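Local coordinates for protein thymidylate synthase 1 (Bacillus subtilis, PDB 1BKP) that probably catalyses the reductive methylation of dUMP to dTMP, with 5,10-methylenetetrahydrofolate as methyl donor and reductant, to supply a precursor of DNA, at residues 30-35 against 223-228; 56-61 against 264-269; 104-109 against 155-160. All coordinates share one frame; numbering follows the deposited sequence.

Contact 1: 30-35 against 223-228; sequences WDSDGT and YTRHID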
ATOM      1  N   TRP A  30     -27.806 -10.719   7.012  1.00 31.59           N
ATOM      2  CA  TRP A  30     -27.674 -12.134   6.989  1.00 30.89           C
ATOM      3  C   TRP A  30     -28.737 -12.801   6.095  1.00 32.80           C
ATOM      4  O   TRP A  30     -29.907 -12.500   6.157  1.00 31.94           O
ATOM      5  CB  TRP A  30     -27.738 -12.683   8.428  1.00 29.14           C
ATOM      6  CG  TRP A  30     -26.609 -12.225   9.293  1.00 28.03           C
ATOM      7  CD1 TRP A  30     -26.653 -11.343  10.376  1.00 27.36           C
ATOM      8  CD2 TRP A  30     -25.233 -12.567   9.101  1.00 27.46           C
ATOM      9  NE1 TRP A  30     -25.372 -11.132  10.844  1.00 27.93           N
ATOM     10  CE2 TRP A  30     -24.482 -11.869  10.080  1.00 28.33           C
ATOM     11  CE3 TRP A  30     -24.556 -13.401   8.190  1.00 26.79           C
ATOM     12  CZ2 TRP A  30     -23.080 -11.988  10.169  1.00 27.64           C
ATOM     13  CZ3 TRP A  30     -23.159 -13.516   8.282  1.00 26.48           C
ATOM     14  CH2 TRP A  30     -22.445 -12.810   9.269  1.00 26.72           C
ATOM     15  N   ASP A  31     -28.304 -13.798   5.360  1.00 36.69           N
ATOM     16  CA  ASP A  31     -29.163 -14.553   4.509  1.00 39.87           C
ATOM     17  C   ASP A  31     -30.268 -15.262   5.315  1.00 41.00           C
ATOM     18  O   ASP A  31     -31.425 -15.134   5.013  1.00 44.04           O
ATOM     19  CB  ASP A  31     -28.306 -15.603   3.826  1.00 45.06           C
ATOM     20  CG  ASP A  31     -28.669 -15.797   2.379  1.00 60.91           C
ATOM     21  OD1 ASP A  31     -29.449 -14.975   1.824  1.00 67.40           O
ATOM     22  OD2 ASP A  31     -28.142 -16.766   1.793  1.00 63.81           O
ATOM     23  N   SER A  32     -29.924 -15.885   6.435  1.00 38.80           N
ATOM     24  CA  SER A  32     -30.905 -16.678   7.185  1.00 40.38           C
ATOM     25  C   SER A  32     -32.055 -15.920   7.774  1.00 43.03           C
ATOM     26  O   SER A  32     -33.075 -16.518   8.124  1.00 45.77           O
ATOM     27  CB  SER A  32     -30.230 -17.427   8.337  1.00 41.30           C
ATOM     28  OG  SER A  32     -29.863 -16.535   9.384  1.00 46.60           O
ATOM     29  N   ASP A  33     -31.897 -14.614   7.911  1.00 39.45           N
ATOM     30  CA  ASP A  33     -32.936 -13.908   8.579  1.00 38.57           C
ATOM     31  C   ASP A  33     -33.086 -12.441   8.258  1.00 40.54           C
ATOM     32  O   ASP A  33     -33.875 -11.775   8.902  1.00 43.38           O
ATOM     33  CB  ASP A  33     -32.796 -14.111  10.099  1.00 36.90           C
ATOM     34  CG  ASP A  33     -31.510 -13.461  10.694  1.00 34.55           C
ATOM     35  OD1 ASP A  33     -30.805 -12.756   9.966  1.00 36.96           O
ATOM     36  OD2 ASP A  33     -31.246 -13.656  11.898  1.00 27.91           O
ATOM     37  N   GLY A  34     -32.331 -11.949   7.294  1.00 39.99           N
ATOM     38  CA  GLY A  34     -32.447 -10.562   6.912  1.00 39.65           C
ATOM     39  C   GLY A  34     -31.939  -9.479   7.872  1.00 38.72           C
ATOM     40  O   GLY A  34     -31.948  -8.298   7.513  1.00 41.75           O
ATOM     41  N   THR A  35     -31.473  -9.839   9.059  1.00 33.83           N
ATOM     42  CA  THR A  35     -31.010  -8.832   9.993  1.00 35.71           C
ATOM     43  C   THR A  35     -29.641  -8.244   9.584  1.00 36.71           C
ATOM     44  O   THR A  35     -28.942  -8.814   8.749  1.00 34.92           O
ATOM     45  CB  THR A  35     -30.971  -9.435  11.377  1.00 45.67           C
ATOM     46  OG1 THR A  35     -29.993 -10.472  11.415  1.00 48.74           O
ATOM     47  CG2 THR A  35     -32.349 -10.103  11.673  1.00 50.46           C
ATOM     48  N   TYR A 223     -17.160 -10.882  10.482  1.00 17.10           N
ATOM     49  CA  TYR A 223     -18.608 -10.782  10.784  1.00 17.14           C
ATOM     50  C   TYR A 223     -18.873 -11.466  12.087  1.00 18.27           C
ATOM     51  O   TYR A 223     -18.307 -12.539  12.330  1.00 18.07           O
ATOM     52  CB  TYR A 223     -19.465 -11.357   9.691  1.00 16.25           C
ATOM     53  CG  TYR A 223     -19.433 -10.515   8.440  1.00 17.21           C
ATOM     54  CD1 TYR A 223     -18.414 -10.637   7.522  1.00 19.65           C
ATOM     55  CD2 TYR A 223     -20.406  -9.514   8.228  1.00 19.19           C
ATOM     56  CE1 TYR A 223     -18.319  -9.771   6.421  1.00 22.21           C
ATOM     57  CE2 TYR A 223     -20.360  -8.644   7.134  1.00 23.59           C
ATOM     58  CZ  TYR A 223     -19.300  -8.779   6.244  1.00 30.96           C
ATOM     59  OH  TYR A 223     -19.188  -7.850   5.244  1.00 36.42           O
ATOM     60  N   THR A 224     -19.702 -10.854  12.951  1.00 17.24           N
ATOM     61  CA  THR A 224     -19.910 -11.426  14.300  1.00 17.18           C
ATOM     62  C   THR A 224     -20.362 -12.868  14.328  1.00 17.66           C
ATOM     63  O   THR A 224     -19.911 -13.589  15.158  1.00 21.28           O
ATOM     64  CB  THR A 224     -20.959 -10.568  15.161  1.00 21.34           C
ATOM     65  OG1 THR A 224     -22.169 -10.438  14.379  1.00 26.56           O
ATOM     66  CG2 THR A 224     -20.336  -9.159  15.452  1.00 19.26           C
ATOM     67  N   ARG A 225     -21.227 -13.287  13.423  1.00 17.81           N
ATOM     68  CA  ARG A 225     -21.640 -14.722  13.455  1.00 21.04           C
ATOM     69  C   ARG A 225     -20.577 -15.669  13.014  1.00 21.81           C
ATOM     70  O   ARG A 225     -20.805 -16.899  12.990  1.00 24.82           O
ATOM     71  CB  ARG A 225     -22.880 -14.960  12.605  1.00 24.70           C
ATOM     72  CG  ARG A 225     -24.090 -14.268  13.164  1.00 28.27           C
ATOM     73  CD  ARG A 225     -25.320 -14.507  12.237  1.00 31.23           C
ATOM     74  NE  ARG A 225     -26.511 -13.868  12.772  1.00 34.29           N
ATOM     75  CZ  ARG A 225     -27.729 -13.937  12.220  1.00 35.48           C
ATOM     76  NH1 ARG A 225     -27.962 -14.624  11.100  1.00 27.64           N
ATOM     77  NH2 ARG A 225     -28.724 -13.285  12.804  1.00 37.82           N
ATOM     78  N   HIS A 226     -19.436 -15.145  12.538  1.00 15.21           N
ATOM     79  CA  HIS A 226     -18.381 -16.088  12.151  1.00 15.25           C
ATOM     80  C   HIS A 226     -17.483 -16.398  13.316  1.00 18.25           C
ATOM     81  O   HIS A 226     -16.695 -17.303  13.243  1.00 23.06           O
ATOM     82  CB  HIS A 226     -17.567 -15.553  10.963  1.00 15.37           C
ATOM     83  CG  HIS A 226     -18.352 -15.520   9.706  1.00 14.52           C
ATOM     84  ND1 HIS A 226     -18.018 -14.740   8.636  1.00 15.36           N
ATOM     85  CD2 HIS A 226     -19.536 -16.112   9.390  1.00 15.92           C
ATOM     86  CE1 HIS A 226     -18.958 -14.835   7.692  1.00 16.54           C
ATOM     87  NE2 HIS A 226     -19.890 -15.669   8.124  1.00 16.80           N
ATOM     88  N   ILE A 227     -17.639 -15.630  14.407  1.00 19.11           N
ATOM     89  CA  ILE A 227     -16.777 -15.761  15.570  1.00 19.52           C
ATOM     90  C   ILE A 227     -16.698 -17.173  16.216  1.00 22.64           C
ATOM     91  O   ILE A 227     -15.601 -17.667  16.523  1.00 20.58           O
ATOM     92  CB  ILE A 227     -17.107 -14.647  16.565  1.00 17.24           C
ATOM     93  CG1 ILE A 227     -16.587 -13.306  16.010  1.00 21.34           C
ATOM     94  CG2 ILE A 227     -16.423 -14.965  17.962  1.00 15.70           C
ATOM     95  CD1 ILE A 227     -17.130 -12.202  16.756  1.00 28.40           C
ATOM     96  N   ASP A 228     -17.860 -17.795  16.470  1.00 25.84           N
ATOM     97  CA  ASP A 228     -17.800 -19.120  17.052  1.00 26.55           C
ATOM     98  C   ASP A 228     -16.960 -20.106  16.281  1.00 21.44           C
ATOM     99  O   ASP A 228     -16.183 -20.837  16.895  1.00 21.18           O
ATOM    100  CB  ASP A 228     -19.178 -19.751  17.344  1.00 39.87           C
ATOM    101  CG  ASP A 228     -19.023 -21.238  17.857  1.00 76.01           C
ATOM    102  OD1 ASP A 228     -18.368 -21.462  18.929  1.00 81.65           O
ATOM    103  OD2 ASP A 228     -19.480 -22.192  17.151  1.00 91.56           O
TER
HETATM  104  O   HOH W   1     -24.156  -9.353  12.967  1.00 34.96           O
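The guanidinium of R225 lies flat over the indole of W30, the two planes only 8° apart, in a cation-pi stack that places CZ 3.7 Å from the centroid of the five-membered ring. The two side chains run past each other in opposite directions, and the R225 chain, fully extended from CG to NE, covers the indole lengthwise: its CB and CG pass the six-membered ring, and CD settles over the five-membered ring in a CH-pi contact. At the far end of the arginine, NH2 makes a salt bridge to D33 OD2 through a nearly straight hydrogen bond (2.7 Å, 169°), meeting the carboxylate on its syn side, and NH1 makes a weak bond to OG of S32. D33 OD1 accepts from T35 N, an Asx turn, and from T35 OG1 on the same face of the carboxylate; the two bonds help to hold the acid in place. W30 also touches A277, a predicted folate-binding residue, and completes an aromatic cluster: CH2 presses on CB of Y223 at 3.3 Å, and the indole edge meets the face of H226 in an offset edge-to-face pair, the imidazole NE2 bonding to the backbone O of E275. A water joins NE1 of W30 to OG1 of T224. The contact ties the loop between strands 19-20 and 39-49 to the junction of strand 209-223 with helix 227-235.

Contact 2: 56-61 against 264-269; sequences ILTTKK and INYKHG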
ATOM      1  N   ILE A  56      -0.464 -21.666   3.890  1.00 12.72           N
ATOM      2  CA  ILE A  56      -1.804 -22.178   3.712  1.00 13.22           C
ATOM      3  C   ILE A  56      -2.262 -22.677   5.047  1.00 13.29           C
ATOM      4  O   ILE A  56      -1.435 -22.991   5.963  1.00 14.99           O
ATOM      5  CB  ILE A  56      -1.831 -23.281   2.621  1.00 14.49           C
ATOM      6  CG1 ILE A  56      -3.271 -23.611   2.186  1.00 21.97           C
ATOM      7  CG2 ILE A  56      -1.084 -24.557   3.066  1.00 10.98           C
ATOM      8  CD1 ILE A  56      -3.311 -24.391   0.845  1.00 26.67           C
ATOM      9  N   LEU A  57      -3.551 -22.422   5.307  1.00 14.16           N
ATOM     10  CA  LEU A  57      -4.089 -22.861   6.597  1.00 16.58           C
ATOM     11  C   LEU A  57      -4.245 -24.375   6.661  1.00 14.91           C
ATOM     12  O   LEU A  57      -4.564 -24.990   5.631  1.00 15.33           O
ATOM     13  CB  LEU A  57      -5.501 -22.322   6.821  1.00 18.18           C
ATOM     14  CG  LEU A  57      -5.683 -20.795   7.007  1.00 24.12           C
ATOM     15  CD1 LEU A  57      -7.099 -20.568   7.643  1.00 23.26           C
ATOM     16  CD2 LEU A  57      -4.469 -20.242   7.886  1.00 22.25           C
ATOM     17  N   THR A  58      -4.056 -24.962   7.855  1.00 15.18           N
ATOM     18  CA  THR A  58      -4.361 -26.391   7.989  1.00 15.01           C
ATOM     19  C   THR A  58      -5.579 -26.605   8.942  1.00 17.56           C
ATOM     20  O   THR A  58      -6.064 -27.740   9.129  1.00 18.04           O
ATOM     21  CB  THR A  58      -3.221 -27.174   8.437  1.00  8.96           C
ATOM     22  OG1 THR A  58      -2.853 -26.807   9.779  1.00 11.99           O
ATOM     23  CG2 THR A  58      -2.030 -27.058   7.388  1.00 18.65           C
ATOM     24  N   THR A  59      -6.047 -25.533   9.577  1.00 16.92           N
ATOM     25  CA  THR A  59      -7.175 -25.673  10.487  1.00 20.64           C
ATOM     26  C   THR A  59      -8.520 -25.794   9.748  1.00 19.09           C
ATOM     27  O   THR A  59      -9.546 -26.011  10.361  1.00 19.71           O
ATOM     28  CB  THR A  59      -7.250 -24.581  11.579  1.00 17.67           C
ATOM     29  OG1 THR A  59      -7.327 -23.365  10.898  1.00 16.35           O
ATOM     30  CG2 THR A  59      -5.972 -24.606  12.540  1.00 14.62           C
ATOM     31  N   LYS A  60      -8.504 -25.525   8.448  1.00 17.82           N
ATOM     32  CA  LYS A  60      -9.670 -25.745   7.579  1.00 19.70           C
ATOM     33  C   LYS A  60      -9.099 -25.858   6.171  1.00 19.62           C
ATOM     34  O   LYS A  60      -7.952 -25.493   5.941  1.00 19.77           O
ATOM     35  CB  LYS A  60     -10.681 -24.588   7.639  1.00 24.93           C
ATOM     36  CG  LYS A  60     -10.278 -23.340   6.882  1.00 21.58           C
ATOM     37  CD  LYS A  60     -11.401 -22.384   6.674  1.00 19.45           C
ATOM     38  CE  LYS A  60     -10.904 -21.107   5.851  1.00 24.10           C
ATOM     39  NZ  LYS A  60     -11.951 -19.990   5.710  1.00 19.68           N
ATOM     40  N   LYS A  61      -9.836 -26.456   5.232  1.00 19.26           N
ATOM     41  CA  LYS A  61      -9.291 -26.593   3.906  1.00 21.64           C
ATOM     42  C   LYS A  61      -9.461 -25.301   3.110  1.00 22.53           C
ATOM     43  O   LYS A  61     -10.513 -24.696   3.124  1.00 26.54           O
ATOM     44  CB  LYS A  61     -10.044 -27.669   3.140  1.00 26.07           C
ATOM     45  CG  LYS A  61      -9.570 -27.831   1.744  1.00 27.35           C
ATOM     46  CD  LYS A  61     -10.534 -28.830   1.045  1.00 41.08           C
ATOM     47  CE  LYS A  61     -10.047 -29.184  -0.357  1.00 56.36           C
ATOM     48  NZ  LYS A  61      -8.809 -29.994  -0.354  1.00 62.75           N
ATOM     49  N   ILE A 264       0.658 -31.288  -2.417  1.00 22.97           N
ATOM     50  CA  ILE A 264       0.931 -32.628  -2.003  1.00 24.67           C
ATOM     51  C   ILE A 264       0.956 -32.748  -0.530  1.00 24.97           C
ATOM     52  O   ILE A 264       1.641 -32.018   0.171  1.00 25.81           O
ATOM     53  CB  ILE A 264       2.373 -33.038  -2.508  1.00 28.32           C
ATOM     54  CG1 ILE A 264       2.429 -33.017  -4.037  1.00 29.23           C
ATOM     55  CG2 ILE A 264       2.824 -34.370  -1.943  1.00 29.89           C
ATOM     56  CD1 ILE A 264       3.820 -32.651  -4.465  1.00 36.30           C
ATOM     57  N   ASN A 265       0.264 -33.766  -0.064  1.00 24.98           N
ATOM     58  CA  ASN A 265       0.191 -34.077   1.364  1.00 23.18           C
ATOM     59  C   ASN A 265      -0.549 -32.951   2.133  1.00 19.62           C
ATOM     60  O   ASN A 265      -0.217 -32.639   3.283  1.00 21.81           O
ATOM     61  CB  ASN A 265       1.602 -34.262   1.914  1.00 36.73           C
ATOM     62  CG  ASN A 265       1.609 -34.721   3.343  1.00 69.97           C
ATOM     63  OD1 ASN A 265       0.949 -35.696   3.708  1.00 77.09           O
ATOM     64  ND2 ASN A 265       2.320 -33.981   4.184  1.00 82.85           N
ATOM     65  N   TYR A 266      -1.630 -32.464   1.545  1.00 18.00           N
ATOM     66  CA  TYR A 266      -2.368 -31.396   2.265  1.00 18.74           C
ATOM     67  C   TYR A 266      -3.328 -31.949   3.323  1.00 20.42           C
ATOM     68  O   TYR A 266      -4.387 -32.391   2.962  1.00 22.95           O
ATOM     69  CB  TYR A 266      -3.130 -30.565   1.258  1.00 17.52           C
ATOM     70  CG  TYR A 266      -3.825 -29.336   1.833  1.00 18.95           C
ATOM     71  CD1 TYR A 266      -3.472 -28.777   3.090  1.00 18.72           C
ATOM     72  CD2 TYR A 266      -4.857 -28.721   1.104  1.00 20.34           C
ATOM     73  CE1 TYR A 266      -4.117 -27.626   3.619  1.00 11.47           C
ATOM     74  CE2 TYR A 266      -5.526 -27.575   1.610  1.00 19.06           C
ATOM     75  CZ  TYR A 266      -5.132 -27.049   2.897  1.00 16.12           C
ATOM     76  OH  TYR A 266      -5.818 -25.977   3.411  1.00 16.87           O
ATOM     77  N   LYS A 267      -2.944 -31.987   4.602  1.00 19.40           N
ATOM     78  CA  LYS A 267      -3.849 -32.458   5.658  1.00 22.29           C
ATOM     79  C   LYS A 267      -4.466 -31.191   6.286  1.00 23.00           C
ATOM     80  O   LYS A 267      -3.756 -30.188   6.448  1.00 21.64           O
ATOM     81  CB  LYS A 267      -3.086 -33.180   6.772  1.00 27.54           C
ATOM     82  CG  LYS A 267      -2.515 -34.499   6.416  1.00 46.20           C
ATOM     83  CD  LYS A 267      -1.770 -35.010   7.655  1.00 66.81           C
ATOM     84  CE  LYS A 267      -1.227 -36.411   7.437  1.00 89.31           C
ATOM     85  NZ  LYS A 267      -0.620 -36.987   8.686  1.00100.00           N
ATOM     86  N   HIS A 268      -5.732 -31.231   6.659  1.00 21.18           N
ATOM     87  CA  HIS A 268      -6.376 -30.032   7.234  1.00 20.18           C
ATOM     88  C   HIS A 268      -7.579 -30.483   8.085  1.00 21.38           C
ATOM     89  O   HIS A 268      -7.954 -31.663   7.987  1.00 20.19           O
ATOM     90  CB  HIS A 268      -6.883 -29.206   6.089  1.00 19.81           C
ATOM     91  CG  HIS A 268      -7.732 -30.001   5.144  1.00 21.71           C
ATOM     92  ND1 HIS A 268      -9.074 -30.267   5.398  1.00 23.64           N
ATOM     93  CD2 HIS A 268      -7.457 -30.581   3.956  1.00 22.01           C
ATOM     94  CE1 HIS A 268      -9.582 -30.979   4.415  1.00 23.10           C
ATOM     95  NE2 HIS A 268      -8.624 -31.193   3.530  1.00 22.97           N
ATOM     96  N   GLY A 269      -8.120 -29.587   8.925  1.00 18.65           N
ATOM     97  CA  GLY A 269      -9.285 -29.946   9.770  1.00 17.16           C
ATOM     98  C   GLY A 269     -10.580 -29.989   8.942  1.00 16.19           C
ATOM     99  O   GLY A 269     -10.619 -29.756   7.709  1.00 15.25           O
TER
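Y266 drives its phenol into the bend of 56-61, ending with OH on the backbone O of L57 at 2.7 Å. Its CB leaves the chain with CG anti to the backbone N (chi1 -174°), which sends the ring across toward the other loop. CE2 passes CD1 of I56 and CG of K61, CE1 lies by the L57 carbonyl, and CZ packs 3.8 Å from CD1 of I56, whose methyl makes an off-centre CH-pi contact. At the tip, OH gives its proton to L57 O nearly along the C=O axis, with that oxygen in the ring plane, and it is also bonded to the backbone N of V62. Two irregular loops are thus joined within the thymidylate synthase fold, one leading from strand 39-49 to helix 64-75, the other following strand 261-264. Over one face of the phenol lies H268 CD2, and the imidazole receives CB of K61 over its own face, 3.6 Å from the centroid. The bond from H268 ND1 to G269 O, 168° at the hydrogen, helps to fix the imidazole's rotation. G269 N in turn donates to T58 O at 2.8 Å, and T58 OG1 is held by D4 of helix 3-17.

Contact 3: 104-109 against 155-160; sequences GHAYGF and MALTPC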
ATOM      1  N   GLY A 104     -16.850  -5.050 -15.907  1.00 21.34           N
ATOM      2  CA  GLY A 104     -16.473  -3.680 -16.181  1.00 22.31           C
ATOM      3  C   GLY A 104     -14.958  -3.574 -16.340  1.00 23.96           C
ATOM      4  O   GLY A 104     -14.274  -4.528 -16.585  1.00 24.28           O
ATOM      5  N   HIS A 105     -14.428  -2.419 -16.042  1.00 22.09           N
ATOM      6  CA  HIS A 105     -13.006  -2.180 -16.267  1.00 19.93           C
ATOM      7  C   HIS A 105     -12.171  -2.465 -15.030  1.00 16.24           C
ATOM      8  O   HIS A 105     -11.441  -1.626 -14.625  1.00 16.60           O
ATOM      9  CB  HIS A 105     -12.875  -0.711 -16.703  1.00 21.09           C
ATOM     10  CG  HIS A 105     -13.352  -0.466 -18.093  1.00 23.31           C
ATOM     11  ND1 HIS A 105     -13.033   0.677 -18.791  1.00 26.03           N
ATOM     12  CD2 HIS A 105     -14.083  -1.236 -18.940  1.00 24.91           C
ATOM     13  CE1 HIS A 105     -13.553   0.614 -20.012  1.00 26.76           C
ATOM     14  NE2 HIS A 105     -14.193  -0.543 -20.130  1.00 26.14           N
ATOM     15  N   ALA A 106     -12.431  -3.587 -14.368  1.00 15.00           N
ATOM     16  CA  ALA A 106     -11.760  -3.996 -13.143  1.00 16.01           C
ATOM     17  C   ALA A 106     -10.873  -5.187 -13.350  1.00 17.28           C
ATOM     18  O   ALA A 106     -10.933  -5.947 -14.369  1.00 16.27           O
ATOM     19  CB  ALA A 106     -12.794  -4.339 -12.177  1.00 16.63           C
ATOM     20  N   TYR A 107     -10.056  -5.414 -12.350  1.00 17.26           N
ATOM     21  CA  TYR A 107      -9.168  -6.522 -12.293  1.00 17.50           C
ATOM     22  C   TYR A 107      -8.382  -6.818 -13.538  1.00 18.16           C
ATOM     23  O   TYR A 107      -7.479  -6.059 -13.890  1.00 17.06           O
ATOM     24  CB  TYR A 107      -9.923  -7.775 -11.758  1.00 16.65           C
ATOM     25  CG  TYR A 107     -10.265  -7.759 -10.286  1.00 15.32           C
ATOM     26  CD1 TYR A 107      -9.342  -8.226  -9.331  1.00 15.85           C
ATOM     27  CD2 TYR A 107     -11.515  -7.338  -9.822  1.00 17.17           C
ATOM     28  CE1 TYR A 107      -9.652  -8.289  -7.954  1.00 18.29           C
ATOM     29  CE2 TYR A 107     -11.815  -7.413  -8.435  1.00 18.82           C
ATOM     30  CZ  TYR A 107     -10.884  -7.886  -7.531  1.00 21.63           C
ATOM     31  OH  TYR A 107     -11.171  -7.971  -6.173  1.00 28.35           O
ATOM     32  N   GLY A 108      -8.638  -7.984 -14.140  1.00 19.86           N
ATOM     33  CA  GLY A 108      -7.944  -8.338 -15.348  1.00 17.91           C
ATOM     34  C   GLY A 108      -7.919  -7.278 -16.417  1.00 17.35           C
ATOM     35  O   GLY A 108      -6.948  -7.157 -17.092  1.00 17.84           O
ATOM     36  N   PHE A 109      -8.975  -6.488 -16.546  1.00 16.82           N
ATOM     37  CA  PHE A 109      -9.042  -5.415 -17.542  1.00 15.41           C
ATOM     38  C   PHE A 109      -7.894  -4.409 -17.299  1.00 15.68           C
ATOM     39  O   PHE A 109      -7.194  -4.011 -18.246  1.00 15.58           O
ATOM     40  CB  PHE A 109     -10.368  -4.684 -17.430  1.00 14.56           C
ATOM     41  CG  PHE A 109     -10.519  -3.597 -18.460  1.00 16.50           C
ATOM     42  CD1 PHE A 109     -10.990  -3.916 -19.751  1.00 17.54           C
ATOM     43  CD2 PHE A 109     -10.115  -2.297 -18.179  1.00 16.97           C
ATOM     44  CE1 PHE A 109     -11.034  -2.898 -20.738  1.00 19.19           C
ATOM     45  CE2 PHE A 109     -10.138  -1.302 -19.157  1.00 16.89           C
ATOM     46  CZ  PHE A 109     -10.597  -1.597 -20.441  1.00 18.00           C
ATOM     47  N   MET A 155     -16.086   0.300 -12.890  1.00 18.80           N
ATOM     48  CA  MET A 155     -15.829  -1.039 -12.384  1.00 20.29           C
ATOM     49  C   MET A 155     -17.075  -1.575 -11.657  1.00 23.22           C
ATOM     50  O   MET A 155     -17.684  -0.850 -10.865  1.00 24.40           O
ATOM     51  CB  MET A 155     -14.668  -1.026 -11.409  1.00 19.28           C
ATOM     52  CG  MET A 155     -13.399  -0.396 -11.954  1.00 18.09           C
ATOM     53  SD  MET A 155     -12.044  -0.600 -10.708  1.00 18.06           S
ATOM     54  CE  MET A 155     -10.807   0.288 -11.640  1.00 17.86           C
ATOM     55  N   ALA A 156     -17.459  -2.823 -11.949  1.00 23.78           N
ATOM     56  CA  ALA A 156     -18.640  -3.440 -11.288  1.00 23.44           C
ATOM     57  C   ALA A 156     -18.348  -3.644  -9.810  1.00 23.51           C
ATOM     58  O   ALA A 156     -19.272  -3.718  -8.994  1.00 24.27           O
ATOM     59  CB  ALA A 156     -18.993  -4.790 -11.939  1.00 23.38           C
ATOM     60  N   LEU A 157     -17.067  -3.886  -9.500  1.00 23.59           N
ATOM     61  CA  LEU A 157     -16.609  -3.987  -8.090  1.00 26.01           C
ATOM     62  C   LEU A 157     -15.141  -3.438  -8.028  1.00 24.73           C
ATOM     63  O   LEU A 157     -14.390  -3.631  -8.975  1.00 23.48           O
ATOM     64  CB  LEU A 157     -16.577  -5.411  -7.554  1.00 28.13           C
ATOM     65  CG  LEU A 157     -16.334  -6.606  -8.484  1.00 35.21           C
ATOM     66  CD1 LEU A 157     -15.377  -6.311  -9.670  1.00 39.49           C
ATOM     67  CD2 LEU A 157     -15.884  -7.817  -7.653  1.00 35.19           C
ATOM     68  N   THR A 158     -14.776  -2.769  -6.935  1.00 24.22           N
ATOM     69  CA  THR A 158     -13.425  -2.271  -6.783  1.00 24.68           C
ATOM     70  C   THR A 158     -12.672  -3.387  -6.105  1.00 23.08           C
ATOM     71  O   THR A 158     -13.127  -3.962  -5.122  1.00 22.32           O
ATOM     72  CB  THR A 158     -13.339  -1.010  -5.929  1.00 25.23           C
ATOM     73  OG1 THR A 158     -13.875  -1.294  -4.631  1.00 28.71           O
ATOM     74  CG2 THR A 158     -14.074   0.189  -6.628  1.00 27.34           C
ATOM     75  N   PRO A 159     -11.463  -3.671  -6.556  1.00 25.30           N
ATOM     76  CA  PRO A 159     -10.635  -4.743  -5.994  1.00 23.91           C
ATOM     77  C   PRO A 159     -10.235  -4.653  -4.535  1.00 20.20           C
ATOM     78  O   PRO A 159     -10.033  -3.556  -4.024  1.00 17.50           O
ATOM     79  CB  PRO A 159      -9.376  -4.700  -6.899  1.00 25.55           C
ATOM     80  CG  PRO A 159      -9.242  -3.156  -7.174  1.00 27.68           C
ATOM     81  CD  PRO A 159     -10.717  -2.760  -7.432  1.00 27.22           C
ATOM     82  N   CYS A 160     -10.219  -5.797  -3.853  1.00 22.80           N
ATOM     83  CA  CYS A 160      -9.737  -5.868  -2.488  1.00 26.34           C
ATOM     84  C   CYS A 160      -8.205  -5.902  -2.515  1.00 23.51           C
ATOM     85  O   CYS A 160      -7.565  -5.080  -1.882  1.00 20.86           O
ATOM     86  CB  CYS A 160     -10.234  -7.091  -1.716  1.00 29.72           C
ATOM     87  SG  CYS A 160     -11.972  -6.867  -1.081  1.00 32.14           S
TER
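Y107 lays its phenol ring along the segment 155-160, which ends at the catalytic cysteine, C160, just before strand 161-169. Within the thymidylate synthase fold the contact braces this loop against the start of helix 108-112. At one end G104 and M155 form a single beta bridge, their CA atoms 4.7 Å apart; a CB on G104 would sit tight against A156 N and M155 CA, and at this backbone conformation would collide with the preceding carbonyl O. Next, the small methyl of A106 fits into a hollow lined by M155 CB, the carbonyl O of L157 and CD1 of L157, with A106 CB 3.9 Å from M155 CB. The extended M155 side chain runs past H105, its CG 3.5 Å from H105 O. L157 then fills the space beside the tyrosine: its CD1 lies in the ring plane, at the edge, 3.9 Å from CE2 of Y107. P159 is the bump that meets a face, CB standing over the rim in a CH-pi contact 3.9 Å from the ring centroid. With CG anti to the carbonyl carbon (chi1 -72°), the Y107 ring swings across to P159. W93 meets this ring edge-to-face and also touches L157. A leucine here, with neither ring nor hydroxyl, would probably open a gap over P159 CB and leave C160 N without this weak acceptor. R180, a predicted dUMP-binding residue, bonds to the carbonyls of T158 and P159, and R141 of the second subunit packs on T158. The phenol oxygen of Y107 ends 3.3 Å from the backbone N of C160, which donates a weak hydrogen bond to it at 154°.

The three contacts are spread round one thymidylate synthase fold, their centres 25 to 30 Å apart and none touching another. Contacts 2 and 3 lie on opposite sides of the chain's centre. Along the chain the order is 30-35, 56-61, 104-109, 155-160, 223-228, 264-269, so contacts 1 and 2 cross while contact 3 falls wholly within the span of each. Contacts 1 and 3 sit at the ends of strands 209-223 and 161-169 of the mixed sheet, and helix 227-235 runs from contact 1 toward contact 2, where Q233 reaches T59. Contact 3 carries the nucleophile, whereas contact 1 includes a predicted dUMP-binding residue serving the other subunit's site.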